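Local coordinates for flagellar hook-associated protein 2 (Helicobacter pylori, PDB 6IWY) that caps the distal end of the growing flagellum, where it promotes flagellin polymerization and keeps exported subunits from leaking away, at residues 154-159 and 164-169. Sequence-based numbering, arbitrary orientation.
Sequences SLNLKG and MHEVPI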
loop_
_atom_site.group_PDB
_atom_site.type_symbol
_atom_site.label_atom_id
_atom_site.label_comp_id
_atom_site.label_asym_id
_atom_site.label_seq_id
_atom_site.Cartn_x
_atom_site.Cartn_y
_atom_site.Cartn_z
ATOM N N SER A 154 -9.485 -11.405 15.775
ATOM C CA SER A 154 -10.357 -10.385 15.175
ATOM C C SER A 154 -9.548 -9.397 14.354
ATOM O O SER A 154 -8.395 -9.143 14.650
ATOM C CB SER A 154 -11.150 -9.630 16.225
ATOM O OG SER A 154 -10.363 -8.642 16.831
ATOM N N LEU A 155 -10.189 -8.883 13.313
ATOM C CA LEU A 155 -9.609 -7.933 12.377
ATOM C C LEU A 155 -10.087 -6.543 12.761
ATOM O O LEU A 155 -11.311 -6.286 12.772
ATOM C CB LEU A 155 -10.131 -8.205 10.960
ATOM C CG LEU A 155 -9.308 -9.070 10.042
ATOM C CD1 LEU A 155 -10.116 -9.385 8.838
ATOM C CD2 LEU A 155 -8.056 -8.261 9.672
ATOM N N ASN A 156 -9.143 -5.649 13.035
ATOM C CA ASN A 156 -9.446 -4.251 13.289
ATOM C C ASN A 156 -9.089 -3.404 12.083
ATOM O O ASN A 156 -7.909 -3.257 11.749
ATOM C CB ASN A 156 -8.668 -3.751 14.470
ATOM C CG ASN A 156 -9.541 -3.202 15.514
ATOM O OD1 ASN A 156 -10.099 -3.972 16.329
ATOM N ND2 ASN A 156 -9.705 -1.882 15.530
ATOM N N LEU A 157 -10.126 -2.861 11.436
ATOM C CA LEU A 157 -10.004 -2.064 10.238
ATOM C C LEU A 157 -10.798 -0.801 10.420
ATOM O O LEU A 157 -11.706 -0.751 11.274
ATOM C CB LEU A 157 -10.584 -2.817 9.060
ATOM C CG LEU A 157 -9.812 -4.053 8.619
ATOM C CD1 LEU A 157 -10.765 -5.135 8.073
ATOM C CD2 LEU A 157 -8.849 -3.633 7.565
ATOM N N LYS A 158 -10.471 0.200 9.592
ATOM C CA LYS A 158 -11.213 1.444 9.530
ATOM C C LYS A 158 -12.470 1.246 8.698
ATOM O O LYS A 158 -12.403 0.763 7.593
ATOM C CB LYS A 158 -10.363 2.546 8.904
ATOM C CG LYS A 158 -10.938 3.909 9.123
ATOM C CD LYS A 158 -10.030 5.022 8.629
ATOM C CE LYS A 158 -10.100 5.233 7.111
ATOM N NZ LYS A 158 -9.961 6.689 6.808
ATOM N N GLY A 159 -13.615 1.633 9.229
ATOM C CA GLY A 159 -14.898 1.425 8.550
ATOM C C GLY A 159 -15.370 2.561 7.654
ATOM O O GLY A 159 -14.796 3.635 7.596
ATOM N N MET A 164 -12.388 3.012 13.676
ATOM C CA MET A 164 -11.930 1.615 13.759
ATOM C C MET A 164 -13.044 0.729 14.363
ATOM O O MET A 164 -13.744 1.116 15.306
ATOM C CB MET A 164 -10.628 1.467 14.572
ATOM C CG MET A 164 -9.381 2.163 14.018
ATOM S SD MET A 164 -8.784 1.589 12.397
ATOM C CE MET A 164 -8.328 -0.117 12.744
ATOM N N HIS A 165 -13.210 -0.453 13.786
ATOM C CA HIS A 165 -14.172 -1.478 14.284
ATOM C C HIS A 165 -13.548 -2.856 14.230
ATOM O O HIS A 165 -12.668 -3.111 13.446
ATOM C CB HIS A 165 -15.430 -1.518 13.434
ATOM C CG HIS A 165 -16.203 -0.245 13.462
ATOM N ND1 HIS A 165 -17.141 0.031 14.432
ATOM C CD2 HIS A 165 -16.159 0.836 12.653
ATOM C CE1 HIS A 165 -17.642 1.232 14.220
ATOM N NE2 HIS A 165 -17.069 1.741 13.141
ATOM N N GLU A 166 -14.071 -3.744 15.046
ATOM C CA GLU A 166 -13.514 -5.056 15.261
ATOM C C GLU A 166 -14.428 -6.071 14.569
ATOM O O GLU A 166 -15.631 -6.061 14.760
ATOM C CB GLU A 166 -13.446 -5.297 16.764
ATOM C CG GLU A 166 -12.202 -6.055 17.203
ATOM C CD GLU A 166 -11.853 -5.929 18.710
ATOM O OE1 GLU A 166 -12.447 -5.072 19.437
ATOM O OE2 GLU A 166 -10.966 -6.718 19.157
ATOM N N VAL A 167 -13.869 -6.901 13.709
ATOM C CA VAL A 167 -14.640 -7.942 13.036
ATOM C C VAL A 167 -14.149 -9.288 13.560
ATOM O O VAL A 167 -13.015 -9.697 13.272
ATOM C CB VAL A 167 -14.399 -7.899 11.530
ATOM C CG1 VAL A 167 -15.196 -8.990 10.847
ATOM C CG2 VAL A 167 -14.715 -6.494 10.968
ATOM N N PRO A 168 -14.970 -9.967 14.366
ATOM C CA PRO A 168 -14.574 -11.278 14.864
ATOM C C PRO A 168 -14.341 -12.193 13.712
ATOM O O PRO A 168 -15.028 -12.062 12.750
ATOM C CB PRO A 168 -15.812 -11.736 15.640
ATOM C CG PRO A 168 -16.494 -10.486 16.071
ATOM C CD PRO A 168 -16.203 -9.472 15.003
ATOM N N ILE A 169 -13.368 -13.083 13.772
ATOM C CA ILE A 169 -13.232 -14.106 12.742
ATOM C C ILE A 169 -13.381 -15.487 13.362
ATOM O O ILE A 169 -12.533 -15.914 14.138
ATOM C CB ILE A 169 -11.887 -13.990 11.968
ATOM C CG1 ILE A 169 -12.003 -12.929 10.847
ATOM C CG2 ILE A 169 -11.496 -15.332 11.315
ATOM C CD1 ILE A 169 -11.809 -11.474 11.276
#
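An antiparallel beta hairpin pairs L155 with V167 and L157 with H165, joining the two middle strands of a four-stranded sheet in this FliD fragment. L155 and V167 exchange two backbone hydrogen bonds, L155 N to V167 O (2.9 Å) and V167 N to L155 O (2.8 Å). L157 and H165 repeat the exchange nearer the turn, with a longer L157 N to H165 O bond of 3.3 Å. The face bearing L155, L157 and V167, with H165 toward the turn, is largely apolar, as suits a surface packed against helix 179-196, where L157 and V167 touch L194. Just beyond the paired strand, I169 also touches M190 of that helix; with CG1 anti to the carbonyl carbon (chi1 -83°), beside the backbone N, its CD1 reaches L155 CD1 (3.6 Å). The other face, which includes S154, N156, K158, M164, E166 and P168, is mostly polar. Here M164, a flexible unbranched chain bent at chi2 and chi3, folds over the neighbouring strand, laying CE over N156 and SD 3.6 Å from K158 N. The N156 amide crosses the E166 chain with OD1 nearest CG, the amide and carboxylate planes 61° apart. S154, a short side chain, keeps OG close to the strand, where it donates to the anti lone pair of E166 OE2 (3.1 Å).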